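Local coordinates for protein shikimate kinase (Bacteroides thetaiotaomicron, PDB 3VAA) that probably catalyses the ATP-dependent, magnesium-requiring phosphorylation of the 3-hydroxyl group of shikimate, a step on the pathway to chorismate, at residues Val51-Leu56 and Asn96-Thr101; Arg85-His89 and Tyr109-Met115; Val130-Arg134 and Ala177-Glu181; Gln172-Asn176 and Arg192-Leu197. All coordinates share one frame; numbering follows the deposited sequence.

Interactions 1 and 4 work at the two outermost strands of one five-stranded parallel sheet, yet by different means: interaction 1 pairs strand with strand through backbone hydrogen bonds, whereas interaction 4 lays a helix on a strand through aromatic and leucine side chains. Interaction 2 joins two helices beside the sheet and touches interaction 1, where T101 CG2 lies 3.8 Å from M115 SD. Interaction 3 is a surface salt-bridge network with its centre about 27 Å from that of interaction 2; its loop directly follows the strand of interaction 4. Interaction 1 has the largest share of buried residues; interactions 2 and 3 rely more on charged groups and bridging waters, which in interaction 4 appear at the rim.

Interaction 1. Residues Val51-Leu56 and Asn96-Thr101; sequences VPFIDL and NVVIST
At the edge of the parallel sheet of this P-loop kinase, strand 53-55 pairs with strand 97-100, the two short axes 4.7 Å apart and 21° from parallel. The register runs F53 to V98, I54 to I99 and D55 to S100. Four backbone bonds carry it in the alternating pattern of parallel strands: V98 N to P52 O, I54 N to V98 O at 2.8 Å, S100 N to I54 O, and L56 N to S100 O. The narrowest N-H...O angle among them is 161°, so all four are close to straight.

Side chains alternate between the sheet faces. F53, D55, V98 and S100 share one face, where helix 38-49 covers F53 and V98. With CG anti to the backbone N (chi1 168°), the F53 ring reaches over toward strand 97-100, which brings CZ to 3.6 Å from S100 CB and CD1 to 4.1 Å from V98 CG1. This face probably borders the nucleotide site, since S100 touches K38, a predicted ATP-binding residue of the P-loop, and K38 NZ also bonds T101 O. I54 and I99 occupy the other face, on which I54 CD1 meets V97 CG2 at 3.6 Å.

Where the segments begin, the V51 and V98 side chains cross at about a right angle, with their CG2 atoms 3.8 Å apart, and P52 CD rests 3.3 Å from N96 O. At the far end D55 takes the N-cap position of helix 56-64: its OD1 accepts a bond from the backbone N of D57, a predicted substrate-binding residue, while L56 CB packs 3.3 Å from S100 O.

Interaction 2. Residues Arg85-His89 and Tyr109-Met115; sequences RNMLH and YDNMEFM
H89 and F114 stack face to face, their ring centroids 3.6 Å apart and planes only 7° from parallel, in the tightly packed part of this contact. The H89 imidazole is sandwiched: F114 lies over one face, and the R85 guanidinium, from the same helix, lies over the opposite one with CZ 3.5 Å above the plane. On the buried side L88 puts CD2 against N111 CG at 3.7 Å, while the L88 and M115 side chains cross at about a right angle, CD1 of the leucine against CG of the methionine. N111 is held by its ND2 bond to A105 O.

The polar side is looser and bridged by water. One water accepts from R85 NE and donates to D110 OD1. A second donates to D110 OD1 at 2.6 Å and to N111 OD1 at 2.7 Å, and is also hydrogen-bonded to H89 NE2 at the ring's edge. The exposed Y109 ring receives R85 CG over its face in a CH-pi contact, 4.1 Å from the centroid; a bend at chi2 (-86°) turns the rest of the arginine back over H89. Y109 also borders R81, a predicted substrate-binding residue. Helices 68-91 and 111-118, running 1° from parallel here, flank strand 97-100 in sequence, as in an alpha/beta P-loop kinase.

Interaction 3. Residues Val130-Arg134 and Ala177-Glu181; sequences VLFRR and ADELE
E181 receives R133 and R134 on one carboxylate, a salt-bridge network tying helix 128-137 to the loop between strand 173-176 and helix 183-196 of the P-loop kinase fold.

Among the charged bonds, R134 grips the carboxylate side-on. Its NE reaches E181 OE2 at 2.8 Å and its NH2 reaches E181 OE1 at 3.0 Å, both on syn lone pairs, with guanidinium and carboxylate planes only 21° apart. The arginine gets there with its chain extended from CG to NE. R133 meets the same OE2 differently: NH2 approaches from above the carboxylate plane, at 3.0 Å, with the two flat groups 84° apart. E181 OE2 thus takes two charged donors from different directions, which probably favours the ionised carboxylate.

Hydrogen bonds to the backbone fix the loop as well. R134 NH2 also donates to A177 O at 3.0 Å, in the carbonyl plane, and E181 OE1 accepts from L180 N at 2.8 Å, which folds the glutamate head back onto the backbone of the preceding residue. R134 NH1 turns toward the predicted ATP-binding loop and bonds G35 O, so this arginine joins three parts of the chain.

Van der Waals packing is slight: V130 CG1 sits over one face of the R134 guanidinium, toward its rim and 3.4 Å above its plane, and V130 CG2 faces D178, whose OD1 bonds H127 N.

Two waters complete the exposed side around R133. One accepts from NE and donates to E181 OE2; the other accepts from R133 NH2 and donates to D178 O, each of its two bonds 2.7 Å long.

Interaction 4. Residues Gln172-Asn176 and Arg192-Leu197; sequences QYIFN and RLQELL
F175 packs on L193, R192 and L196 where helix 183-196 lies along the outermost strand 173-176 of the parallel alpha/beta sheet, running nearly antiparallel to it, the two axes 9.9 Å apart and at 161°. Followed outward, F175 CB lies 4.1 Å from L193 CD1. The same methyl then covers CG and CD1, and it sits over the ring face in a CH-pi contact, 23° off the normal. CD1 also meets L196 CD2, which in turn lies near I174 O. CE1 reaches the helix backbone at L193 N, 3.6 Å away, and touches CB and CG of R192. At the tip, CZ lies 3.8 Å from R192 NH1. With CG anti to the backbone N, the ring projects across to the helix, and L41 of helix 38-49 and V122 of the next strand close around it.

Two residues earlier, Y173 repeats the theme with L197: CD1 of the leucine stands 3.8 Å from the ring centroid and only 12° off the normal, while the L196 and Y173 side chains slide past each other in opposite directions, L196 CG beside Y173 CD1. On the polar rim a water donates to N176 O and accepts a weak bond from R192 NH1; its oxygen lies above the rim of the F175 ring, on the face opposite L193 CD1.

Interaction 1. Residues Val51-Leu56 and Asn96-Thr101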
loop_
_atom_site.group_PDB
_atom_site.type_symbol
_atom_site.label_atom_id
_atom_site.label_comp_id
_atom_site.label_asym_id
_atom_site.label_seq_id
_atom_site.Cartn_x
_atom_site.Cartn_y
_atom_site.Cartn_z
ATOM N N VAL A 51 -14.955 9.842 -2.045
ATOM C CA VAL A 51 -14.177 9.831 -3.289
ATOM C C VAL A 51 -13.915 8.362 -3.622
ATOM O O VAL A 51 -13.998 7.501 -2.735
ATOM C CB VAL A 51 -12.846 10.590 -3.166
ATOM C CG1 VAL A 51 -13.076 12.056 -2.823
ATOM C CG2 VAL A 51 -11.947 9.931 -2.137
ATOM N N PRO A 52 -13.621 8.057 -4.892
ATOM C CA PRO A 52 -13.355 6.664 -5.227
ATOM C C PRO A 52 -12.016 6.175 -4.705
ATOM O O PRO A 52 -11.115 6.971 -4.476
ATOM C CB PRO A 52 -13.345 6.659 -6.764
ATOM C CG PRO A 52 -13.224 8.065 -7.177
ATOM C CD PRO A 52 -13.797 8.894 -6.090
ATOM N N PHE A 53 -11.907 4.863 -4.520
ATOM C CA PHE A 53 -10.664 4.216 -4.097
ATOM C C PHE A 53 -10.117 3.437 -5.279
ATOM O O PHE A 53 -10.864 2.706 -5.948
ATOM C CB PHE A 53 -10.931 3.248 -2.945
ATOM C CG PHE A 53 -9.782 2.344 -2.633
ATOM C CD1 PHE A 53 -8.725 2.792 -1.857
ATOM C CD2 PHE A 53 -9.768 1.030 -3.085
ATOM C CE1 PHE A 53 -7.672 1.963 -1.563
ATOM C CE2 PHE A 53 -8.696 0.190 -2.798
ATOM C CZ PHE A 53 -7.665 0.649 -2.025
ATOM N N ILE A 54 -8.832 3.625 -5.557
ATOM C CA ILE A 54 -8.151 2.929 -6.644
ATOM C C ILE A 54 -6.937 2.148 -6.107
ATOM O O ILE A 54 -6.053 2.727 -5.484
ATOM C CB ILE A 54 -7.661 3.931 -7.725
ATOM C CG1 ILE A 54 -8.853 4.684 -8.325
ATOM C CG2 ILE A 54 -6.872 3.198 -8.843
ATOM C CD1 ILE A 54 -8.463 5.679 -9.385
ATOM N N ASP A 55 -6.908 0.843 -6.352
ATOM C CA ASP A 55 -5.760 -0.011 -6.011
ATOM C C ASP A 55 -4.903 -0.055 -7.288
ATOM O O ASP A 55 -5.370 -0.466 -8.341
ATOM C CB ASP A 55 -6.252 -1.402 -5.630
ATOM C CG ASP A 55 -5.139 -2.402 -5.365
ATOM O OD1 ASP A 55 -3.975 -2.161 -5.701
ATOM O OD2 ASP A 55 -5.452 -3.469 -4.809
ATOM N N LEU A 56 -3.668 0.409 -7.210
ATOM C CA LEU A 56 -2.810 0.446 -8.401
ATOM C C LEU A 56 -2.658 -0.907 -9.091
ATOM O O LEU A 56 -2.647 -0.971 -10.317
ATOM C CB LEU A 56 -1.437 1.028 -8.063
ATOM C CG LEU A 56 -0.466 1.271 -9.235
ATOM C CD1 LEU A 56 -1.118 2.078 -10.328
ATOM C CD2 LEU A 56 0.812 1.965 -8.706
ATOM N N ASN A 96 -9.494 13.891 -6.729
ATOM C CA ASN A 96 -10.484 13.406 -5.751
ATOM C C ASN A 96 -10.501 11.897 -5.729
ATOM O O ASN A 96 -11.450 11.257 -6.178
ATOM C CB ASN A 96 -11.855 13.993 -6.041
ATOM C CG ASN A 96 -11.870 15.472 -5.866
ATOM O OD1 ASN A 96 -11.328 15.982 -4.892
ATOM N ND2 ASN A 96 -12.477 16.184 -6.811
ATOM N N VAL A 97 -9.425 11.341 -5.180
ATOM C CA VAL A 97 -9.233 9.913 -5.169
ATOM C C VAL A 97 -8.278 9.497 -4.057
ATOM O O VAL A 97 -7.456 10.289 -3.597
ATOM C CB VAL A 97 -8.654 9.464 -6.557
ATOM C CG1 VAL A 97 -7.269 10.087 -6.816
ATOM C CG2 VAL A 97 -8.567 7.988 -6.653
ATOM N N VAL A 98 -8.438 8.261 -3.600
ATOM C CA VAL A 98 -7.518 7.639 -2.660
ATOM C C VAL A 98 -6.910 6.497 -3.446
ATOM O O VAL A 98 -7.641 5.676 -4.015
ATOM C CB VAL A 98 -8.211 7.082 -1.400
ATOM C CG1 VAL A 98 -7.180 6.325 -0.543
ATOM C CG2 VAL A 98 -8.854 8.216 -0.629
ATOM N N ILE A 99 -5.582 6.455 -3.478
ATOM C CA ILE A 99 -4.833 5.494 -4.260
ATOM C C ILE A 99 -3.933 4.616 -3.404
ATOM O O ILE A 99 -3.090 5.101 -2.683
ATOM C CB ILE A 99 -3.932 6.209 -5.297
ATOM C CG1 ILE A 99 -4.786 7.063 -6.234
ATOM C CG2 ILE A 99 -3.092 5.161 -6.056
ATOM C CD1 ILE A 99 -4.032 8.053 -7.097
ATOM N N SER A 100 -4.136 3.313 -3.489
ATOM C CA SER A 100 -3.292 2.358 -2.794
ATOM C C SER A 100 -2.223 1.838 -3.769
ATOM O O SER A 100 -2.502 1.604 -4.953
ATOM C CB SER A 100 -4.107 1.203 -2.264
ATOM O OG SER A 100 -3.239 0.261 -1.687
ATOM N N THR A 101 -1.003 1.687 -3.276
ATOM C CA THR A 101 0.111 1.231 -4.094
ATOM C C THR A 101 0.610 -0.135 -3.600
ATOM O O THR A 101 0.410 -0.495 -2.449
ATOM C CB THR A 101 1.274 2.268 -4.092
ATOM O OG1 THR A 101 1.755 2.441 -2.756
ATOM C CG2 THR A 101 0.791 3.597 -4.610
#

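Interaction 2. Residues Arg85-His89 and Tyr109-Met115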
loop_
_atom_site.group_PDB
_atom_site.type_symbol
_atom_site.label_atom_id
_atom_site.label_comp_id
_atom_site.label_asym_id
_atom_site.label_seq_id
_atom_site.Cartn_x
_atom_site.Cartn_y
_atom_site.Cartn_z
ATOM N N ARG A 85 5.530 1.956 -12.574
ATOM C CA ARG A 85 5.865 3.364 -12.555
ATOM C C ARG A 85 4.998 4.153 -13.542
ATOM O O ARG A 85 4.456 5.196 -13.225
ATOM C CB ARG A 85 7.355 3.515 -12.906
ATOM C CG ARG A 85 7.889 4.931 -12.989
ATOM C CD ARG A 85 7.671 5.558 -14.365
ATOM N NE ARG A 85 8.314 6.874 -14.470
ATOM C CZ ARG A 85 7.959 7.826 -15.333
ATOM N NH1 ARG A 85 6.956 7.638 -16.189
ATOM N NH2 ARG A 85 8.587 8.982 -15.323
ATOM N N ASN A 86 4.872 3.648 -14.756
ATOM C CA ASN A 86 4.069 4.319 -15.751
ATOM C C ASN A 86 2.589 4.416 -15.345
ATOM O O ASN A 86 1.954 5.443 -15.547
ATOM C CB ASN A 86 4.228 3.642 -17.113
ATOM C CG ASN A 86 5.603 3.815 -17.686
ATOM O OD1 ASN A 86 6.282 4.820 -17.408
ATOM N ND2 ASN A 86 6.006 2.885 -18.573
ATOM N N MET A 87 2.052 3.364 -14.726
ATOM C CA MET A 87 0.675 3.396 -14.301
ATOM C C MET A 87 0.494 4.324 -13.079
ATOM O O MET A 87 -0.544 4.997 -12.955
ATOM C CB MET A 87 0.156 1.983 -14.032
ATOM C CG MET A 87 0.021 1.106 -15.289
ATOM S SD MET A 87 -0.886 1.869 -16.648
ATOM C CE MET A 87 0.438 2.662 -17.616
ATOM N N LEU A 88 1.482 4.375 -12.205
ATOM C CA LEU A 88 1.489 5.331 -11.087
ATOM C C LEU A 88 1.358 6.751 -11.658
ATOM O O LEU A 88 0.577 7.562 -11.151
ATOM C CB LEU A 88 2.767 5.218 -10.270
ATOM C CG LEU A 88 2.958 6.227 -9.130
ATOM C CD1 LEU A 88 1.795 6.127 -8.127
ATOM C CD2 LEU A 88 4.316 6.002 -8.425
ATOM N N HIS A 89 2.102 7.056 -12.729
ATOM C CA HIS A 89 2.008 8.374 -13.344
ATOM C C HIS A 89 0.634 8.654 -13.936
ATOM O O HIS A 89 0.185 9.795 -13.930
ATOM C CB HIS A 89 3.164 8.597 -14.333
ATOM C CG HIS A 89 4.464 8.857 -13.649
ATOM N ND1 HIS A 89 5.170 10.025 -13.822
ATOM C CD2 HIS A 89 5.129 8.153 -12.702
ATOM C CE1 HIS A 89 6.252 10.000 -13.062
ATOM N NE2 HIS A 89 6.253 8.876 -12.370
ATOM N N TYR A 109 12.449 3.759 -9.160
ATOM C CA TYR A 109 12.443 5.050 -9.863
ATOM C C TYR A 109 12.440 6.185 -8.845
ATOM O O TYR A 109 13.131 6.081 -7.820
ATOM C CB TYR A 109 11.256 5.108 -10.847
ATOM C CG TYR A 109 11.380 4.075 -11.951
ATOM C CD1 TYR A 109 12.113 4.352 -13.104
ATOM C CD2 TYR A 109 10.793 2.829 -11.845
ATOM C CE1 TYR A 109 12.257 3.405 -14.107
ATOM C CE2 TYR A 109 10.945 1.866 -12.836
ATOM C CZ TYR A 109 11.663 2.162 -13.965
ATOM O OH TYR A 109 11.808 1.234 -14.957
ATOM N N ASP A 110 11.703 7.270 -9.119
ATOM C CA ASP A 110 11.508 8.344 -8.136
ATOM C C ASP A 110 10.065 8.247 -7.615
ATOM O O ASP A 110 9.452 9.255 -7.256
ATOM C CB ASP A 110 11.715 9.722 -8.789
ATOM C CG ASP A 110 10.768 9.972 -9.968
ATOM O OD1 ASP A 110 10.189 8.991 -10.508
ATOM O OD2 ASP A 110 10.623 11.160 -10.365
ATOM N N ASN A 111 9.530 7.031 -7.549
ATOM C CA ASN A 111 8.109 6.840 -7.201
ATOM C C ASN A 111 7.673 7.521 -5.906
ATOM O O ASN A 111 6.606 8.125 -5.865
ATOM C CB ASN A 111 7.772 5.350 -7.133
ATOM C CG ASN A 111 7.732 4.663 -8.512
ATOM O OD1 ASN A 111 7.848 5.294 -9.570
ATOM N ND2 ASN A 111 7.557 3.333 -8.487
ATOM N N MET A 112 8.484 7.414 -4.855
ATOM C CA MET A 112 8.108 8.013 -3.571
ATOM C C MET A 112 8.167 9.529 -3.666
ATOM O O MET A 112 7.249 10.215 -3.232
ATOM C CB MET A 112 8.977 7.511 -2.419
ATOM C CG MET A 112 8.529 8.040 -1.017
ATOM S SD MET A 112 6.811 7.654 -0.584
ATOM C CE MET A 112 6.934 6.088 -1.169
ATOM N N GLU A 113 9.231 10.048 -4.271
ATOM C CA GLU A 113 9.397 11.480 -4.424
ATOM C C GLU A 113 8.251 12.029 -5.288
ATOM O O GLU A 113 7.703 13.106 -5.015
ATOM C CB GLU A 113 10.768 11.755 -5.032
ATOM C CG GLU A 113 11.082 13.181 -5.368
ATOM C CD GLU A 113 12.399 13.289 -6.128
ATOM O OE1 GLU A 113 13.466 13.304 -5.481
ATOM O OE2 GLU A 113 12.362 13.355 -7.377
ATOM N N PHE A 114 7.870 11.264 -6.311
ATOM C CA PHE A 114 6.796 11.655 -7.211
ATOM C C PHE A 114 5.447 11.699 -6.509
ATOM O O PHE A 114 4.694 12.684 -6.626
ATOM C CB PHE A 114 6.795 10.753 -8.439
ATOM C CG PHE A 114 5.643 10.996 -9.363
ATOM C CD1 PHE A 114 5.646 12.087 -10.219
ATOM C CD2 PHE A 114 4.578 10.123 -9.393
ATOM C CE1 PHE A 114 4.566 12.316 -11.076
ATOM C CE2 PHE A 114 3.498 10.323 -10.242
ATOM C CZ PHE A 114 3.501 11.423 -11.097
ATOM N N MET A 115 5.154 10.670 -5.730
ATOM C CA MET A 115 3.936 10.651 -4.947
ATOM C C MET A 115 3.936 11.837 -3.955
ATOM O O MET A 115 2.924 12.524 -3.819
ATOM C CB MET A 115 3.795 9.319 -4.208
ATOM C CG MET A 115 3.355 8.196 -5.117
ATOM S SD MET A 115 2.987 6.660 -4.261
ATOM C CE MET A 115 4.601 5.980 -3.974
HETATM O O HOH W 1 10.420 8.200 -13.094
HETATM O O HOH W 2 7.848 7.909 -10.398
#

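Interaction 3. Residues Val130-Arg134 and Ala177-Glu181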
loop_
_atom_site.group_PDB
_atom_site.type_symbol
_atom_site.label_atom_id
_atom_site.label_comp_id
_atom_site.label_asym_id
_atom_site.label_seq_id
_atom_site.Cartn_x
_atom_site.Cartn_y
_atom_site.Cartn_z
ATOM N N VAL A 130 2.011 -7.277 14.596
ATOM C CA VAL A 130 0.690 -7.168 13.996
ATOM C C VAL A 130 0.728 -7.689 12.579
ATOM O O VAL A 130 -0.193 -8.386 12.166
ATOM C CB VAL A 130 0.142 -5.728 14.050
ATOM C CG1 VAL A 130 -1.175 -5.648 13.272
ATOM C CG2 VAL A 130 -0.029 -5.269 15.517
ATOM N N LEU A 131 1.786 -7.357 11.815
ATOM C CA LEU A 131 1.920 -7.903 10.454
ATOM C C LEU A 131 1.973 -9.439 10.500
ATOM O O LEU A 131 1.352 -10.124 9.666
ATOM C CB LEU A 131 3.172 -7.347 9.762
ATOM C CG LEU A 131 3.099 -5.878 9.379
ATOM C CD1 LEU A 131 4.418 -5.447 8.772
ATOM C CD2 LEU A 131 1.923 -5.615 8.393
ATOM N N PHE A 132 2.716 -9.963 11.483
ATOM C CA PHE A 132 2.860 -11.408 11.700
ATOM C C PHE A 132 1.491 -12.047 11.885
ATOM O O PHE A 132 1.130 -13.010 11.172
ATOM C CB PHE A 132 3.786 -11.657 12.904
ATOM C CG PHE A 132 3.972 -13.114 13.264
ATOM C CD1 PHE A 132 4.902 -13.900 12.583
ATOM C CD2 PHE A 132 3.248 -13.682 14.297
ATOM C CE1 PHE A 132 5.093 -15.237 12.913
ATOM C CE2 PHE A 132 3.438 -15.029 14.642
ATOM C CZ PHE A 132 4.365 -15.805 13.939
ATOM N N ARG A 133 0.712 -11.527 12.825
ATOM C CA ARG A 133 -0.635 -12.072 13.045
ATOM C C ARG A 133 -1.501 -12.007 11.789
ATOM O O ARG A 133 -2.087 -13.012 11.367
ATOM C CB ARG A 133 -1.328 -11.310 14.163
ATOM C CG ARG A 133 -2.658 -11.911 14.588
ATOM C CD ARG A 133 -3.247 -11.037 15.656
ATOM N NE ARG A 133 -3.645 -9.754 15.083
ATOM C CZ ARG A 133 -3.529 -8.575 15.685
ATOM N NH1 ARG A 133 -2.970 -8.473 16.879
ATOM N NH2 ARG A 133 -3.945 -7.482 15.068
ATOM N N ARG A 134 -1.579 -10.826 11.179
ATOM C CA ARG A 134 -2.417 -10.647 10.004
ATOM C C ARG A 134 -2.027 -11.541 8.839
ATOM O O ARG A 134 -2.884 -12.116 8.188
ATOM C CB ARG A 134 -2.401 -9.196 9.526
ATOM C CG ARG A 134 -3.052 -8.221 10.487
ATOM C CD ARG A 134 -2.857 -6.787 9.971
ATOM N NE ARG A 134 -3.543 -5.809 10.800
ATOM C CZ ARG A 134 -3.449 -4.490 10.647
ATOM N NH1 ARG A 134 -2.692 -3.958 9.692
ATOM N NH2 ARG A 134 -4.105 -3.693 11.472
ATOM N N ALA A 177 -1.079 2.048 11.729
ATOM C CA ALA A 177 -2.219 1.319 11.229
ATOM C C ALA A 177 -2.379 -0.040 11.935
ATOM O O ALA A 177 -2.932 -0.973 11.360
ATOM C CB ALA A 177 -2.075 1.145 9.700
ATOM N N ASP A 178 -1.894 -0.124 13.183
ATOM C CA ASP A 178 -1.971 -1.361 13.981
ATOM C C ASP A 178 -3.388 -1.806 14.259
ATOM O O ASP A 178 -3.635 -3.007 14.402
ATOM C CB ASP A 178 -1.315 -1.196 15.361
ATOM C CG ASP A 178 0.205 -1.107 15.307
ATOM O OD1 ASP A 178 0.797 -1.538 14.301
ATOM O OD2 ASP A 178 0.804 -0.625 16.309
ATOM N N GLU A 179 -4.322 -0.856 14.348
ATOM C CA GLU A 179 -5.678 -1.180 14.790
ATOM C C GLU A 179 -6.709 -0.999 13.708
ATOM O O GLU A 179 -7.227 0.089 13.512
ATOM C CB GLU A 179 -6.022 -0.355 16.048
ATOM C CG GLU A 179 -5.119 -0.705 17.248
ATOM C CD GLU A 179 -5.608 -0.148 18.586
ATOM O OE1 GLU A 179 -5.988 1.042 18.636
ATOM O OE2 GLU A 179 -5.570 -0.907 19.593
ATOM N N LEU A 180 -6.982 -2.090 12.981
ATOM C CA LEU A 180 -7.962 -2.087 11.892
ATOM C C LEU A 180 -8.745 -3.375 11.944
ATOM O O LEU A 180 -9.279 -3.851 10.924
ATOM C CB LEU A 180 -7.247 -1.970 10.532
ATOM C CG LEU A 180 -6.450 -0.698 10.240
ATOM C CD1 LEU A 180 -5.656 -0.883 8.959
ATOM C CD2 LEU A 180 -7.350 0.531 10.150
ATOM N N GLU A 181 -8.892 -3.906 13.153
ATOM C CA GLU A 181 -9.479 -5.233 13.335
ATOM C C GLU A 181 -10.989 -5.337 13.579
ATOM O O GLU A 181 -11.489 -6.450 13.749
ATOM C CB GLU A 181 -8.673 -5.988 14.398
ATOM C CG GLU A 181 -7.496 -6.821 13.854
ATOM C CD GLU A 181 -6.334 -6.064 13.203
ATOM O OE1 GLU A 181 -6.231 -4.821 13.295
ATOM O OE2 GLU A 181 -5.481 -6.762 12.608
HETATM O O HOH W 3 -5.492 -9.432 12.863
HETATM O O HOH W 4 -4.097 -4.974 16.125
#

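Interaction 4. Residues Gln172-Asn176 and Arg192-Leu197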
loop_
_atom_site.group_PDB
_atom_site.type_symbol
_atom_site.label_atom_id
_atom_site.label_comp_id
_atom_site.label_asym_id
_atom_site.label_seq_id
_atom_site.Cartn_x
_atom_site.Cartn_y
_atom_site.Cartn_z
ATOM N N GLN A 172 5.448 11.680 3.349
ATOM C CA GLN A 172 5.181 12.904 4.102
ATOM C C GLN A 172 4.513 12.604 5.429
ATOM O O GLN A 172 4.838 13.226 6.450
ATOM C CB GLN A 172 4.287 13.862 3.316
ATOM C CG GLN A 172 4.001 15.142 4.107
ATOM C CD GLN A 172 3.149 16.152 3.370
ATOM O OE1 GLN A 172 2.612 15.881 2.296
ATOM N NE2 GLN A 172 3.013 17.336 3.963
ATOM N N TYR A 173 3.579 11.648 5.429
ATOM C CA TYR A 173 2.845 11.298 6.630
ATOM C C TYR A 173 3.097 9.859 7.039
ATOM O O TYR A 173 3.111 8.969 6.186
ATOM C CB TYR A 173 1.345 11.457 6.400
ATOM C CG TYR A 173 0.905 12.834 5.997
ATOM C CD1 TYR A 173 0.706 13.830 6.950
ATOM C CD2 TYR A 173 0.648 13.138 4.666
ATOM C CE1 TYR A 173 0.290 15.098 6.575
ATOM C CE2 TYR A 173 0.225 14.393 4.289
ATOM C CZ TYR A 173 0.047 15.367 5.249
ATOM O OH TYR A 173 -0.381 16.617 4.875
ATOM N N ILE A 174 3.305 9.639 8.338
ATOM C CA ILE A 174 3.504 8.295 8.877
ATOM C C ILE A 174 2.359 8.058 9.868
ATOM O O ILE A 174 2.197 8.791 10.848
ATOM C CB ILE A 174 4.903 8.089 9.494
ATOM C CG1 ILE A 174 6.001 8.314 8.432
ATOM C CG2 ILE A 174 5.044 6.664 10.069
ATOM C CD1 ILE A 174 7.427 8.092 8.944
ATOM N N PHE A 175 1.568 7.033 9.596
ATOM C CA PHE A 175 0.380 6.719 10.362
ATOM C C PHE A 175 0.432 5.303 10.916
ATOM O O PHE A 175 0.704 4.352 10.199
ATOM C CB PHE A 175 -0.844 6.882 9.460
ATOM C CG PHE A 175 -2.172 6.611 10.133
ATOM C CD1 PHE A 175 -2.760 7.577 10.947
ATOM C CD2 PHE A 175 -2.861 5.438 9.895
ATOM C CE1 PHE A 175 -3.996 7.346 11.541
ATOM C CE2 PHE A 175 -4.099 5.205 10.481
ATOM C CZ PHE A 175 -4.663 6.171 11.313
ATOM N N ASN A 176 0.159 5.170 12.205
ATOM C CA ASN A 176 0.111 3.843 12.832
ATOM C C ASN A 176 -1.201 3.156 12.458
ATOM O O ASN A 176 -2.300 3.620 12.809
ATOM C CB ASN A 176 0.313 3.951 14.350
ATOM C CG ASN A 176 0.202 2.613 15.060
ATOM O OD1 ASN A 176 -0.725 1.840 14.809
ATOM N ND2 ASN A 176 1.133 2.349 15.987
ATOM N N ARG A 192 -8.667 9.607 12.752
ATOM C CA ARG A 192 -7.331 10.053 13.097
ATOM C C ARG A 192 -6.541 10.427 11.836
ATOM O O ARG A 192 -5.775 11.409 11.819
ATOM C CB ARG A 192 -6.610 8.945 13.837
ATOM C CG ARG A 192 -5.297 9.368 14.478
ATOM C CD ARG A 192 -4.710 8.234 15.317
ATOM N NE ARG A 192 -5.739 7.574 16.136
ATOM C CZ ARG A 192 -6.279 6.375 15.888
ATOM N NH1 ARG A 192 -5.873 5.633 14.870
ATOM N NH2 ARG A 192 -7.222 5.896 16.693
ATOM N N LEU A 193 -6.711 9.632 10.790
ATOM C CA LEU A 193 -6.019 9.899 9.531
ATOM C C LEU A 193 -6.526 11.192 8.894
ATOM O O LEU A 193 -5.742 12.009 8.377
ATOM C CB LEU A 193 -6.188 8.730 8.571
ATOM C CG LEU A 193 -5.388 8.862 7.282
ATOM C CD1 LEU A 193 -3.889 8.997 7.603
ATOM C CD2 LEU A 193 -5.666 7.663 6.396
ATOM N N GLN A 194 -7.836 11.375 8.939
ATOM C CA GLN A 194 -8.468 12.568 8.421
ATOM C C GLN A 194 -7.934 13.799 9.161
ATOM O O GLN A 194 -7.693 14.842 8.550
ATOM C CB GLN A 194 -9.988 12.436 8.555
ATOM C CG GLN A 194 -10.803 13.490 7.844
ATOM C CD GLN A 194 -12.294 13.159 7.828
ATOM O OE1 GLN A 194 -12.756 12.247 8.523
ATOM N NE2 GLN A 194 -13.049 13.899 7.033
ATOM N N GLU A 195 -7.724 13.671 10.469
ATOM C CA GLU A 195 -7.203 14.777 11.262
ATOM C C GLU A 195 -5.738 15.054 10.901
ATOM O O GLU A 195 -5.351 16.215 10.689
ATOM C CB GLU A 195 -7.360 14.485 12.762
ATOM C CG GLU A 195 -7.008 15.662 13.680
ATOM C CD GLU A 195 -7.355 15.402 15.150
ATOM O OE1 GLU A 195 -8.053 14.402 15.439
ATOM O OE2 GLU A 195 -6.937 16.208 16.015
ATOM N N LEU A 196 -4.936 13.994 10.812
ATOM C CA LEU A 196 -3.512 14.111 10.472
ATOM C C LEU A 196 -3.305 14.800 9.123
ATOM O O LEU A 196 -2.416 15.638 8.975
ATOM C CB LEU A 196 -2.848 12.721 10.448
ATOM C CG LEU A 196 -1.334 12.650 10.174
ATOM C CD1 LEU A 196 -0.519 13.325 11.290
ATOM C CD2 LEU A 196 -0.880 11.187 9.973
ATOM N N LEU A 197 -4.128 14.443 8.145
ATOM C CA LEU A 197 -4.031 15.030 6.799
ATOM C C LEU A 197 -4.712 16.381 6.663
ATOM O O LEU A 197 -4.675 16.990 5.584
ATOM C CB LEU A 197 -4.590 14.060 5.752
ATOM C CG LEU A 197 -3.608 13.020 5.220
ATOM C CD1 LEU A 197 -2.779 12.381 6.326
ATOM C CD2 LEU A 197 -4.356 11.974 4.373
HETATM O O HOH W 5 -3.018 5.756 14.508
#